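K Homology domain-containing protein (Aeropyrum pernix, PDB 1TUA) is of unknown function but has KH-type folds and probably binds RNA. Local coordinates at residues L72-E77 and Q87-V92; R121-M126 and K151-M156; T127-N132 and V138-D143; A147-Q152 and E171-E176. All blocks are in the same frame, centred on the assembly; numbering follows the deposited sequence.

Interaction 1: residues L72-E77 and Q87-V92; sequences LGFPPE and QILVVV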
loop_
_atom_site.group_PDB
_atom_site.type_symbol
_atom_site.label_atom_id
_atom_site.label_comp_id
_atom_site.label_asym_id
_atom_site.label_seq_id
_atom_site.Cartn_x
_atom_site.Cartn_y
_atom_site.Cartn_z
ATOM N N LEU A 72 -6.140 -5.317 0.470
ATOM C CA LEU A 72 -5.632 -5.195 -0.896
ATOM C C LEU A 72 -4.709 -6.337 -1.325
ATOM O O LEU A 72 -4.444 -6.512 -2.520
ATOM C CB LEU A 72 -4.914 -3.856 -1.068
ATOM C CG LEU A 72 -5.851 -2.648 -1.140
ATOM C CD1 LEU A 72 -5.052 -1.367 -1.005
ATOM C CD2 LEU A 72 -6.618 -2.675 -2.455
ATOM N N GLY A 73 -4.212 -7.110 -0.365
ATOM C CA GLY A 73 -3.355 -8.230 -0.719
ATOM C C GLY A 73 -2.040 -8.360 0.029
ATOM O O GLY A 73 -1.413 -9.420 -0.011
ATOM N N PHE A 74 -1.608 -7.296 0.700
ATOM C CA PHE A 74 -0.360 -7.336 1.452
ATOM C C PHE A 74 -0.450 -8.243 2.670
ATOM O O PHE A 74 -1.459 -8.258 3.364
ATOM C CB PHE A 74 0.013 -5.943 1.980
ATOM C CG PHE A 74 0.746 -5.073 0.995
ATOM C CD1 PHE A 74 2.027 -5.410 0.559
ATOM C CD2 PHE A 74 0.174 -3.890 0.541
ATOM C CE1 PHE A 74 2.728 -4.580 -0.311
ATOM C CE2 PHE A 74 0.866 -3.047 -0.332
ATOM C CZ PHE A 74 2.147 -3.393 -0.758
ATOM N N PRO A 75 0.600 -9.033 2.933
ATOM C CA PRO A 75 0.530 -9.881 4.124
ATOM C C PRO A 75 0.669 -8.903 5.304
ATOM O O PRO A 75 1.276 -7.831 5.163
ATOM C CB PRO A 75 1.749 -10.799 3.974
ATOM C CG PRO A 75 2.692 -9.998 3.119
ATOM C CD PRO A 75 1.761 -9.385 2.100
ATOM N N PRO A 76 0.105 -9.243 6.473
ATOM C CA PRO A 76 0.204 -8.345 7.630
ATOM C C PRO A 76 1.598 -7.769 7.900
ATOM O O PRO A 76 1.742 -6.572 8.145
ATOM C CB PRO A 76 -0.289 -9.215 8.775
ATOM C CG PRO A 76 -1.356 -10.019 8.106
ATOM C CD PRO A 76 -0.705 -10.429 6.803
ATOM N N GLU A 77 2.612 -8.625 7.854
ATOM C CA GLU A 77 3.978 -8.205 8.120
ATOM C C GLU A 77 4.413 -7.023 7.263
ATOM O O GLU A 77 5.125 -6.141 7.738
ATOM C CB GLU A 77 4.941 -9.376 7.910
ATOM C CG GLU A 77 4.776 -10.552 8.886
ATOM C CD GLU A 77 3.511 -11.380 8.651
ATOM O OE1 GLU A 77 3.000 -11.418 7.509
ATOM O OE2 GLU A 77 3.037 -12.019 9.615
ATOM N N GLN A 87 5.225 6.837 6.189
ATOM C CA GLN A 87 4.857 5.796 5.226
ATOM C C GLN A 87 3.379 5.943 4.866
ATOM O O GLN A 87 2.541 6.147 5.740
ATOM C CB GLN A 87 5.109 4.397 5.809
ATOM C CG GLN A 87 6.537 4.146 6.255
ATOM C CD GLN A 87 7.528 4.403 5.147
ATOM O OE1 GLN A 87 7.552 3.697 4.135
ATOM N NE2 GLN A 87 8.351 5.432 5.319
ATOM N N ILE A 88 3.062 5.856 3.577
ATOM C CA ILE A 88 1.683 5.965 3.119
ATOM C C ILE A 88 1.327 4.821 2.163
ATOM O O ILE A 88 2.192 4.087 1.682
ATOM C CB ILE A 88 1.417 7.308 2.382
ATOM C CG1 ILE A 88 2.230 7.362 1.087
ATOM C CG2 ILE A 88 1.769 8.484 3.286
ATOM C CD1 ILE A 88 1.847 8.495 0.174
ATOM N N LEU A 89 0.039 4.688 1.894
ATOM C CA LEU A 89 -0.458 3.658 1.001
ATOM C C LEU A 89 -1.029 4.318 -0.247
ATOM O O LEU A 89 -1.899 5.183 -0.156
ATOM C CB LEU A 89 -1.551 2.851 1.697
ATOM C CG LEU A 89 -2.322 1.831 0.855
ATOM C CD1 LEU A 89 -1.391 0.715 0.395
ATOM C CD2 LEU A 89 -3.465 1.265 1.695
ATOM N N VAL A 90 -0.521 3.917 -1.407
ATOM C CA VAL A 90 -0.996 4.441 -2.681
ATOM C C VAL A 90 -1.475 3.254 -3.486
ATOM O O VAL A 90 -0.850 2.195 -3.463
ATOM C CB VAL A 90 0.117 5.154 -3.446
ATOM C CG1 VAL A 90 -0.359 5.496 -4.855
ATOM C CG2 VAL A 90 0.517 6.412 -2.697
ATOM N N VAL A 91 -2.586 3.422 -4.195
ATOM C CA VAL A 91 -3.133 2.325 -4.981
ATOM C C VAL A 91 -3.362 2.699 -6.431
ATOM O O VAL A 91 -3.838 3.791 -6.733
ATOM C CB VAL A 91 -4.480 1.839 -4.397
ATOM C CG1 VAL A 91 -5.047 0.711 -5.252
ATOM C CG2 VAL A 91 -4.291 1.371 -2.962
ATOM N N VAL A 92 -3.006 1.781 -7.324
ATOM C CA VAL A 92 -3.218 1.968 -8.752
ATOM C C VAL A 92 -4.305 0.974 -9.150
ATOM O O VAL A 92 -4.111 -0.238 -9.060
ATOM C CB VAL A 92 -1.940 1.673 -9.562
ATOM C CG1 VAL A 92 -2.244 1.711 -11.050
ATOM C CG2 VAL A 92 -0.873 2.702 -9.229
#

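Interaction 2: residues R121-M126 and K151-M156; sequences RTIEEM and KQAIEM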
loop_
_atom_site.group_PDB
_atom_site.type_symbol
_atom_site.label_atom_id
_atom_site.label_comp_id
_atom_site.label_asym_id
_atom_site.label_seq_id
_atom_site.Cartn_x
_atom_site.Cartn_y
_atom_site.Cartn_z
ATOM N N ARG A 121 10.043 -6.284 -8.764
ATOM C CA ARG A 121 11.173 -6.159 -7.847
ATOM C C ARG A 121 12.079 -4.974 -8.177
ATOM O O ARG A 121 12.577 -4.290 -7.272
ATOM C CB ARG A 121 11.998 -7.450 -7.825
ATOM C CG ARG A 121 11.254 -8.628 -7.238
ATOM C CD ARG A 121 12.161 -9.844 -7.073
ATOM N NE ARG A 121 11.455 -10.962 -6.443
ATOM C CZ ARG A 121 10.441 -11.617 -7.002
ATOM N NH1 ARG A 121 10.013 -11.268 -8.208
ATOM N NH2 ARG A 121 9.847 -12.616 -6.355
ATOM N N THR A 122 12.299 -4.731 -9.468
ATOM C CA THR A 122 13.142 -3.613 -9.886
ATOM C C THR A 122 12.551 -2.290 -9.412
ATOM O O THR A 122 13.257 -1.436 -8.887
ATOM C CB THR A 122 13.296 -3.566 -11.416
ATOM O OG1 THR A 122 13.988 -4.741 -11.853
ATOM C CG2 THR A 122 14.080 -2.323 -11.843
ATOM N N ILE A 123 11.248 -2.120 -9.598
ATOM C CA ILE A 123 10.606 -0.893 -9.160
ATOM C C ILE A 123 10.697 -0.775 -7.632
ATOM O O ILE A 123 10.998 0.298 -7.115
ATOM C CB ILE A 123 9.134 -0.841 -9.633
ATOM C CG1 ILE A 123 9.102 -0.820 -11.170
ATOM C CG2 ILE A 123 8.441 0.407 -9.074
ATOM C CD1 ILE A 123 7.713 -0.876 -11.783
ATOM N N GLU A 124 10.458 -1.871 -6.910
ATOM C CA GLU A 124 10.552 -1.845 -5.443
ATOM C C GLU A 124 11.952 -1.441 -4.966
ATOM O O GLU A 124 12.099 -0.630 -4.046
ATOM C CB GLU A 124 10.235 -3.215 -4.843
ATOM C CG GLU A 124 8.797 -3.663 -4.936
ATOM C CD GLU A 124 8.560 -4.972 -4.192
ATOM O OE1 GLU A 124 9.372 -5.907 -4.351
ATOM O OE2 GLU A 124 7.565 -5.076 -3.450
ATOM N N GLU A 125 12.977 -2.018 -5.588
ATOM C CA GLU A 125 14.358 -1.729 -5.206
ATOM C C GLU A 125 14.762 -0.296 -5.526
ATOM O O GLU A 125 15.464 0.343 -4.744
ATOM C CB GLU A 125 15.322 -2.686 -5.910
ATOM C CG GLU A 125 15.039 -4.150 -5.660
ATOM C CD GLU A 125 16.018 -5.065 -6.375
ATOM O OE1 GLU A 125 16.248 -4.874 -7.589
ATOM O OE2 GLU A 125 16.552 -5.985 -5.719
ATOM N N MET A 126 14.322 0.200 -6.681
ATOM C CA MET A 126 14.659 1.555 -7.098
ATOM C C MET A 126 13.983 2.620 -6.236
ATOM O O MET A 126 14.560 3.673 -5.979
ATOM C CB MET A 126 14.275 1.767 -8.568
ATOM C CG MET A 126 15.089 0.932 -9.563
ATOM S SD MET A 126 14.798 1.370 -11.313
ATOM C CE MET A 126 15.184 3.009 -11.265
ATOM N N LYS A 151 4.250 4.582 -8.282
ATOM C CA LYS A 151 2.920 4.634 -8.875
ATOM C C LYS A 151 3.030 4.994 -10.352
ATOM O O LYS A 151 2.405 4.368 -11.212
ATOM C CB LYS A 151 2.075 5.683 -8.149
ATOM C CG LYS A 151 0.679 5.899 -8.716
ATOM C CD LYS A 151 0.000 7.071 -8.014
ATOM C CE LYS A 151 -1.415 7.306 -8.526
ATOM N NZ LYS A 151 -2.384 6.287 -8.025
ATOM N N GLN A 152 3.834 6.013 -10.635
ATOM C CA GLN A 152 4.031 6.465 -12.000
ATOM C C GLN A 152 4.642 5.348 -12.855
ATOM O O GLN A 152 4.171 5.084 -13.965
ATOM C CB GLN A 152 4.925 7.710 -11.994
ATOM C CG GLN A 152 5.242 8.270 -13.361
ATOM C CD GLN A 152 6.060 9.545 -13.281
ATOM O OE1 GLN A 152 6.973 9.665 -12.460
ATOM N NE2 GLN A 152 5.746 10.500 -14.144
ATOM N N ALA A 153 5.677 4.684 -12.338
ATOM C CA ALA A 153 6.320 3.595 -13.071
ATOM C C ALA A 153 5.312 2.484 -13.378
ATOM O O ALA A 153 5.283 1.945 -14.491
ATOM C CB ALA A 153 7.489 3.042 -12.269
ATOM N N ILE A 154 4.486 2.141 -12.389
ATOM C CA ILE A 154 3.467 1.111 -12.570
ATOM C C ILE A 154 2.470 1.546 -13.645
ATOM O O ILE A 154 2.101 0.757 -14.512
ATOM C CB ILE A 154 2.691 0.842 -11.263
ATOM C CG1 ILE A 154 3.633 0.265 -10.200
ATOM C CG2 ILE A 154 1.528 -0.109 -11.540
ATOM C CD1 ILE A 154 4.200 -1.087 -10.560
ATOM N N GLU A 155 2.031 2.800 -13.588
ATOM C CA GLU A 155 1.093 3.293 -14.587
ATOM C C GLU A 155 1.717 3.234 -15.987
ATOM O O GLU A 155 1.055 2.832 -16.951
ATOM C CB GLU A 155 0.669 4.723 -14.248
ATOM C CG GLU A 155 -0.140 4.819 -12.965
ATOM C CD GLU A 155 -0.433 6.254 -12.552
ATOM O OE1 GLU A 155 0.496 7.094 -12.595
ATOM O OE2 GLU A 155 -1.587 6.539 -12.172
ATOM N N MET A 156 2.986 3.626 -16.098
ATOM C CA MET A 156 3.686 3.597 -17.386
ATOM C C MET A 156 3.735 2.176 -17.959
ATOM O O MET A 156 3.577 1.983 -19.163
ATOM C CB MET A 156 5.111 4.147 -17.241
ATOM C CG MET A 156 5.197 5.669 -17.095
ATOM S SD MET A 156 6.867 6.244 -16.689
ATOM C CE MET A 156 7.705 6.055 -18.216
#

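Interaction 3: residues T127-N132 and V138-D143; sequences TDTYIN and VAIIGD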
loop_
_atom_site.group_PDB
_atom_site.type_symbol
_atom_site.label_atom_id
_atom_site.label_comp_id
_atom_site.label_asym_id
_atom_site.label_seq_id
_atom_site.Cartn_x
_atom_site.Cartn_y
_atom_site.Cartn_z
ATOM N N THR A 127 12.770 2.336 -5.774
ATOM C CA THR A 127 12.011 3.296 -4.977
ATOM C C THR A 127 11.951 2.981 -3.489
ATOM O O THR A 127 11.441 3.782 -2.709
ATOM C CB THR A 127 10.561 3.399 -5.486
ATOM O OG1 THR A 127 9.926 2.122 -5.363
ATOM C CG2 THR A 127 10.532 3.822 -6.941
ATOM N N ASP A 128 12.469 1.820 -3.103
ATOM C CA ASP A 128 12.442 1.391 -1.708
ATOM C C ASP A 128 11.003 1.387 -1.196
ATOM O O ASP A 128 10.692 1.994 -0.172
ATOM C CB ASP A 128 13.311 2.306 -0.840
ATOM C CG ASP A 128 13.440 1.802 0.585
ATOM O OD1 ASP A 128 13.534 0.569 0.772
ATOM O OD2 ASP A 128 13.458 2.637 1.516
ATOM N N THR A 129 10.132 0.705 -1.933
ATOM C CA THR A 129 8.721 0.575 -1.572
ATOM C C THR A 129 8.314 -0.903 -1.609
ATOM O O THR A 129 9.043 -1.744 -2.141
ATOM C CB THR A 129 7.807 1.300 -2.576
ATOM O OG1 THR A 129 7.984 0.712 -3.873
ATOM C CG2 THR A 129 8.132 2.784 -2.643
ATOM N N TYR A 130 7.160 -1.213 -1.021
ATOM C CA TYR A 130 6.621 -2.568 -1.068
ATOM C C TYR A 130 5.510 -2.445 -2.103
ATOM O O TYR A 130 4.726 -1.503 -2.056
ATOM C CB TYR A 130 5.986 -2.998 0.260
ATOM C CG TYR A 130 6.944 -3.289 1.396
ATOM C CD1 TYR A 130 8.294 -3.559 1.160
ATOM C CD2 TYR A 130 6.486 -3.327 2.710
ATOM C CE1 TYR A 130 9.160 -3.859 2.210
ATOM C CE2 TYR A 130 7.341 -3.627 3.761
ATOM C CZ TYR A 130 8.673 -3.892 3.507
ATOM O OH TYR A 130 9.514 -4.202 4.554
ATOM N N ILE A 131 5.450 -3.381 -3.039
ATOM C CA ILE A 131 4.425 -3.345 -4.076
ATOM C C ILE A 131 3.704 -4.687 -4.162
ATOM O O ILE A 131 4.339 -5.740 -4.250
ATOM C CB ILE A 131 5.047 -3.008 -5.468
ATOM C CG1 ILE A 131 5.658 -1.603 -5.439
ATOM C CG2 ILE A 131 3.988 -3.102 -6.564
ATOM C CD1 ILE A 131 6.411 -1.207 -6.708
ATOM N N ASN A 132 2.377 -4.647 -4.113
ATOM C CA ASN A 132 1.586 -5.861 -4.225
ATOM C C ASN A 132 0.690 -5.775 -5.448
ATOM O O ASN A 132 -0.048 -4.812 -5.618
ATOM C CB ASN A 132 0.712 -6.077 -2.986
ATOM C CG ASN A 132 -0.014 -7.411 -3.023
ATOM O OD1 ASN A 132 -1.156 -7.510 -3.481
ATOM N ND2 ASN A 132 0.664 -8.451 -2.570
ATOM N N VAL A 138 -2.939 -2.466 -7.767
ATOM C CA VAL A 138 -1.530 -2.564 -7.386
ATOM C C VAL A 138 -1.337 -1.599 -6.221
ATOM O O VAL A 138 -1.442 -0.382 -6.387
ATOM C CB VAL A 138 -0.589 -2.171 -8.516
ATOM C CG1 VAL A 138 0.852 -2.308 -8.048
ATOM C CG2 VAL A 138 -0.844 -3.057 -9.723
ATOM N N ALA A 139 -1.086 -2.154 -5.039
ATOM C CA ALA A 139 -0.910 -1.359 -3.827
ATOM C C ALA A 139 0.571 -1.093 -3.568
ATOM O O ALA A 139 1.413 -1.978 -3.743
ATOM C CB ALA A 139 -1.535 -2.086 -2.638
ATOM N N ILE A 140 0.871 0.124 -3.121
ATOM C CA ILE A 140 2.242 0.550 -2.869
ATOM C C ILE A 140 2.385 1.192 -1.496
ATOM O O ILE A 140 1.580 2.037 -1.119
ATOM C CB ILE A 140 2.666 1.606 -3.916
ATOM C CG1 ILE A 140 2.465 1.052 -5.329
ATOM C CG2 ILE A 140 4.108 2.044 -3.675
ATOM C CD1 ILE A 140 2.409 2.134 -6.408
ATOM N N ILE A 141 3.423 0.801 -0.764
ATOM C CA ILE A 141 3.698 1.371 0.551
ATOM C C ILE A 141 5.094 1.981 0.546
ATOM O O ILE A 141 6.067 1.305 0.208
ATOM C CB ILE A 141 3.655 0.302 1.672
ATOM C CG1 ILE A 141 2.246 -0.306 1.780
ATOM C CG2 ILE A 141 4.071 0.940 2.998
ATOM C CD1 ILE A 141 2.173 -1.555 2.639
ATOM N N GLY A 142 5.185 3.256 0.921
ATOM C CA GLY A 142 6.471 3.942 0.977
ATOM C C GLY A 142 6.253 5.389 1.385
ATOM O O GLY A 142 5.112 5.770 1.648
ATOM N N ASP A 143 7.306 6.205 1.467
ATOM C CA ASP A 143 7.062 7.602 1.816
ATOM C C ASP A 143 6.453 8.271 0.589
ATOM O O ASP A 143 6.519 7.731 -0.517
ATOM C CB ASP A 143 8.335 8.337 2.309
ATOM C CG ASP A 143 9.443 8.391 1.281
ATOM O OD1 ASP A 143 9.199 8.831 0.141
ATOM O OD2 ASP A 143 10.580 8.005 1.626
HETATM O O HOH W 1 9.712 4.608 0.828
HETATM O O HOH W 2 12.015 4.888 2.267
#

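Interaction 4: residues A147-Q152 and E171-E176; sequences AMAAKQ and ERIMRE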
loop_
_atom_site.group_PDB
_atom_site.type_symbol
_atom_site.label_atom_id
_atom_site.label_comp_id
_atom_site.label_asym_id
_atom_site.label_seq_id
_atom_site.Cartn_x
_atom_site.Cartn_y
_atom_site.Cartn_z
ATOM N N ALA A 147 6.614 6.521 -3.068
ATOM C CA ALA A 147 5.382 5.824 -3.431
ATOM C C ALA A 147 4.807 6.422 -4.725
ATOM O O ALA A 147 4.302 5.698 -5.587
ATOM C CB ALA A 147 4.360 5.924 -2.296
ATOM N N MET A 148 4.882 7.744 -4.862
ATOM C CA MET A 148 4.366 8.388 -6.063
ATOM C C MET A 148 5.246 8.051 -7.273
ATOM O O MET A 148 4.743 7.930 -8.395
ATOM C CB MET A 148 4.264 9.908 -5.866
ATOM C CG MET A 148 3.149 10.341 -4.889
ATOM S SD MET A 148 1.504 9.605 -5.246
ATOM C CE MET A 148 1.120 10.412 -6.775
ATOM N N ALA A 149 6.549 7.881 -7.046
ATOM C CA ALA A 149 7.462 7.522 -8.135
ATOM C C ALA A 149 7.111 6.118 -8.632
ATOM O O ALA A 149 7.023 5.872 -9.837
ATOM C CB ALA A 149 8.906 7.562 -7.647
ATOM N N ALA A 150 6.903 5.199 -7.692
ATOM C CA ALA A 150 6.546 3.822 -8.021
ATOM C C ALA A 150 5.197 3.772 -8.749
ATOM O O ALA A 150 5.014 3.016 -9.704
ATOM C CB ALA A 150 6.483 2.987 -6.742
ATOM N N LYS A 151 4.250 4.582 -8.282
ATOM C CA LYS A 151 2.920 4.634 -8.875
ATOM C C LYS A 151 3.030 4.994 -10.352
ATOM O O LYS A 151 2.405 4.368 -11.212
ATOM C CB LYS A 151 2.075 5.683 -8.149
ATOM C CG LYS A 151 0.679 5.899 -8.716
ATOM C CD LYS A 151 0.000 7.071 -8.014
ATOM C CE LYS A 151 -1.415 7.306 -8.526
ATOM N NZ LYS A 151 -2.384 6.287 -8.025
ATOM N N GLN A 152 3.834 6.013 -10.635
ATOM C CA GLN A 152 4.031 6.465 -12.000
ATOM C C GLN A 152 4.642 5.348 -12.855
ATOM O O GLN A 152 4.171 5.084 -13.965
ATOM C CB GLN A 152 4.925 7.710 -11.994
ATOM C CG GLN A 152 5.242 8.270 -13.361
ATOM C CD GLN A 152 6.060 9.545 -13.281
ATOM O OE1 GLN A 152 6.973 9.665 -12.460
ATOM N NE2 GLN A 152 5.746 10.500 -14.144
ATOM N N GLU A 171 14.754 6.130 -12.704
ATOM C CA GLU A 171 16.134 6.412 -12.314
ATOM C C GLU A 171 16.320 7.927 -12.156
ATOM O O GLU A 171 16.902 8.401 -11.172
ATOM C CB GLU A 171 17.073 5.897 -13.408
ATOM C CG GLU A 171 18.547 5.949 -13.081
ATOM C CD GLU A 171 19.048 4.645 -12.517
ATOM O OE1 GLU A 171 18.714 3.585 -13.085
ATOM O OE2 GLU A 171 19.785 4.676 -11.515
ATOM N N ARG A 172 15.825 8.679 -13.139
ATOM C CA ARG A 172 15.927 10.135 -13.123
ATOM C C ARG A 172 15.158 10.696 -11.939
ATOM O O ARG A 172 15.663 11.544 -11.204
ATOM C CB ARG A 172 15.360 10.726 -14.415
ATOM C CG ARG A 172 16.022 10.201 -15.672
ATOM C CD ARG A 172 17.449 10.705 -15.821
ATOM N NE ARG A 172 18.163 9.989 -16.878
ATOM C CZ ARG A 172 17.735 9.879 -18.134
ATOM N NH1 ARG A 172 16.588 10.440 -18.507
ATOM N NH2 ARG A 172 18.452 9.201 -19.020
ATOM N N ILE A 173 13.931 10.218 -11.766
ATOM C CA ILE A 173 13.079 10.668 -10.676
ATOM C C ILE A 173 13.685 10.371 -9.307
ATOM O O ILE A 173 13.702 11.238 -8.430
ATOM C CB ILE A 173 11.681 9.998 -10.748
ATOM C CG1 ILE A 173 10.966 10.411 -12.040
ATOM C CG2 ILE A 173 10.856 10.374 -9.528
ATOM C CD1 ILE A 173 10.743 11.897 -12.177
ATOM N N MET A 174 14.184 9.150 -9.125
ATOM C CA MET A 174 14.761 8.751 -7.843
ATOM C C MET A 174 16.119 9.380 -7.535
ATOM O O MET A 174 16.419 9.671 -6.376
ATOM C CB MET A 174 14.853 7.226 -7.756
ATOM C CG MET A 174 13.505 6.539 -7.514
ATOM S SD MET A 174 12.664 7.068 -5.984
ATOM C CE MET A 174 13.965 6.820 -4.804
ATOM N N ARG A 175 16.943 9.592 -8.557
ATOM C CA ARG A 175 18.238 10.211 -8.323
ATOM C C ARG A 175 17.985 11.655 -7.864
ATOM O O ARG A 175 18.686 12.187 -7.005
ATOM C CB ARG A 175 19.090 10.173 -9.600
ATOM C CG ARG A 175 20.531 10.614 -9.366
ATOM C CD ARG A 175 21.424 10.461 -10.585
ATOM N NE ARG A 175 22.591 11.322 -10.428
ATOM C CZ ARG A 175 23.474 11.591 -11.386
ATOM N NH1 ARG A 175 23.338 11.058 -12.596
ATOM N NH2 ARG A 175 24.478 12.425 -11.141
ATOM N N GLU A 176 16.948 12.272 -8.420
ATOM C CA GLU A 176 16.571 13.640 -8.077
ATOM C C GLU A 176 16.099 13.726 -6.619
ATOM O O GLU A 176 16.471 14.641 -5.880
ATOM C CB GLU A 176 15.451 14.099 -9.012
ATOM C CG GLU A 176 14.971 15.518 -8.798
ATOM C CD GLU A 176 13.627 15.768 -9.476
ATOM O OE1 GLU A 176 13.491 15.428 -10.676
ATOM O OE2 GLU A 176 12.707 16.303 -8.805
#

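Interaction 1: residues L72-E77 and Q87-V92
L72 reaches strand 87-93 through one methyl, CD1, which rests 3.5 Å from CG2 of V91, closer than carbons usually pack. The side chains cross at a slant. The leucine's CG stands beside its backbone N (chi1 -74°) and the chain runs on nearly straight (chi2 168°), which carries CD1 to the strand. The two methyls of L89 serve different partners: its CD2 lies 4.1 Å from CD1 of L72, while its CD1 comes within 4.4 Å of CE2 of F74 in a looser contact, oblique to the ring. CG of L89 is swung anti to the backbone N (chi1 172°), and the fork then divides between L72 and F74. Between these partners G73 closes helix 57-72 in a Schellman motif, with a positive phi that calls for glycine, and the chain bends so that F74 follows L72 onto the same sheet. L89 and V91 occupy the strand face turned to helix 57-72, and L89 also touches E65 and K68; F74 continues across to A139 and I141 of strand 137-141 and to Y130 of strand 130-133. On the reverse of the strand V90 meets A147 and K151 of helix 144-158.

Interaction 2: residues R121-M126 and K151-M156
Helices 118-127 and 144-158 come together at I123 and A153, whose CA atoms are 7.3 Å apart, each segment being regular helix with its own i to i+4 hydrogen bonds. I123 supplies the one side chain of segment 121-126 that makes contact here. It points at the other helix, and its CD1 methyl makes both contacts, lying 4.0 Å from CB of A153 and 3.7 Å from CD1 of I154. The two isoleucines illustrate how one residue type adapts to two tasks. I123 is extended beyond CG1 (chi2 176°), so that CD1 projects as a probe, whereas I154 is folded at the same bond (chi2 -64°), bringing a side chain that starts out alongside the interface round to meet it. The pair meet methyl to methyl. The CG2 branch of I123 serves other partners, A150 of helix 144-158, the helix of A153, and I131 of strand 130-133, and L157 also touches this side chain. A153 is shared as well, since V166 of helix 163-188 reaches it. E124 of helix 118-127 is engaged elsewhere: it forms a salt bridge with R120 and accepts a hydrogen bond from the backbone N of I131. No hydrogen bond or charge joins the two segments, and all three touching residues are buried. The chemistry is therefore purely apolar, branched side chains fitted against a small alanine, and the contact between these segments of the KH fold depends on shape and burial rather than on any directional bond.

Interaction 3: residues T127-N132 and V138-D143
I131 and I140 lie side by side at the apolar centre, pointing the same way from neighbouring strands, with their CG1 atoms 4.2 Å apart. With chi1 at -63° placing CG1 of I131 beside the backbone N, its CG2 is left anti to that N and reaches diagonally to V138, two residues before I140, whose CG1 lies 3.6 Å away. I140 in turn offers CG2 to CB of T129, at 3.9 Å, and A150 of helix 144-158 packs on this same side. The other face carries Y130 beside I141 and N132 beside A139; F74 touches Y130, A139 and I141, while K78 and R81 make cation-pi contacts with the Y130 ring. Four backbone hydrogen bonds, two at Y130-I141 and two at N132-A139, knit the segments into an antiparallel hairpin. This hairpin supplies two strands of the 1-3-2 sheet characteristic of a type I KH fold, strand 87-93 pairing with the far side of strand 137-141. At the hairpin's open end G142 lies so close to T129 that a CB on it would clash with CG2 of the threonine. T129 OG1 donates to T127 OG1 at 2.8 Å, and T127 OG1 is also bonded to the I123 carbonyl. A valine in place of T129 would probably leave T127 OG1 without this donor, with the I123 carbonyl as its remaining partner of the two. Beyond, one water donates to D128 O and accepts from D143 N, each at 3.0 Å. A second donates to D128 OD2 and weakly to D143 OD2, lying between two carboxylates; R146 forms a salt bridge with D143 OD2, which probably offsets the like charges.

Interaction 4: residues A147-Q152 and E171-E176
The amide of Q152, the one flat group in this contact, meets I173 through its oxygen rather than by stacking a face: OE1 lies 4.1 Å from CG1 of I173. The glutamine is stretched out, its CG anti to the backbone N, and it crosses the isoleucine at about a right angle. One turn back on the same helix, A149 points at helix 163-188. Its CB meets two neighbours, CG2 of I173 at 3.9 Å and SD of M174 at 4.1 Å. M174 does not start toward the alanine; bends at chi2 (-59°) and chi3 (-52°) curl the chain so that the sulfur comes alongside the methyl. The helix segments run almost exactly antiparallel, at 175°, with their axes 10.4 Å apart. Helix 163-188 follows helix 144-158 in the chain and packs along it; M174 also reaches T127 of helix 118-127, while L170 and H169 extend the contact along A149 and Q152. Neither hydrogen bond nor salt bridge crosses between the two segments. The apolar part is the A149 methyl against the I173 CG2 methyl and the M174 sulfur, with A149 and M174 buried, and the glutamine at the margin contributes van der Waals contact alone, which implies a union resting on shape and hydrophobic burial.

How the interactions relate
The four contacts trace successive layers of an alpha-beta sandwich. Interaction 1, near the centre of the chain, joins the end of helix 57-72 to one face of the second sheet; interaction 3 builds that sheet and alone uses cross-segment hydrogen bonds and water bridges. Interactions 2 and 4 share helix 144-158, which packs on the opposite face of the sheet, and present different sides of it to helices 118-127 and 163-188. Interaction 2 is fully buried, as are most residues of interaction 3, whereas interactions 1 and 4 are partly open. Sparse apolar contact marks the junctions between layers and helices, although E124 additionally bonds helix 118-127 to strand 130-133.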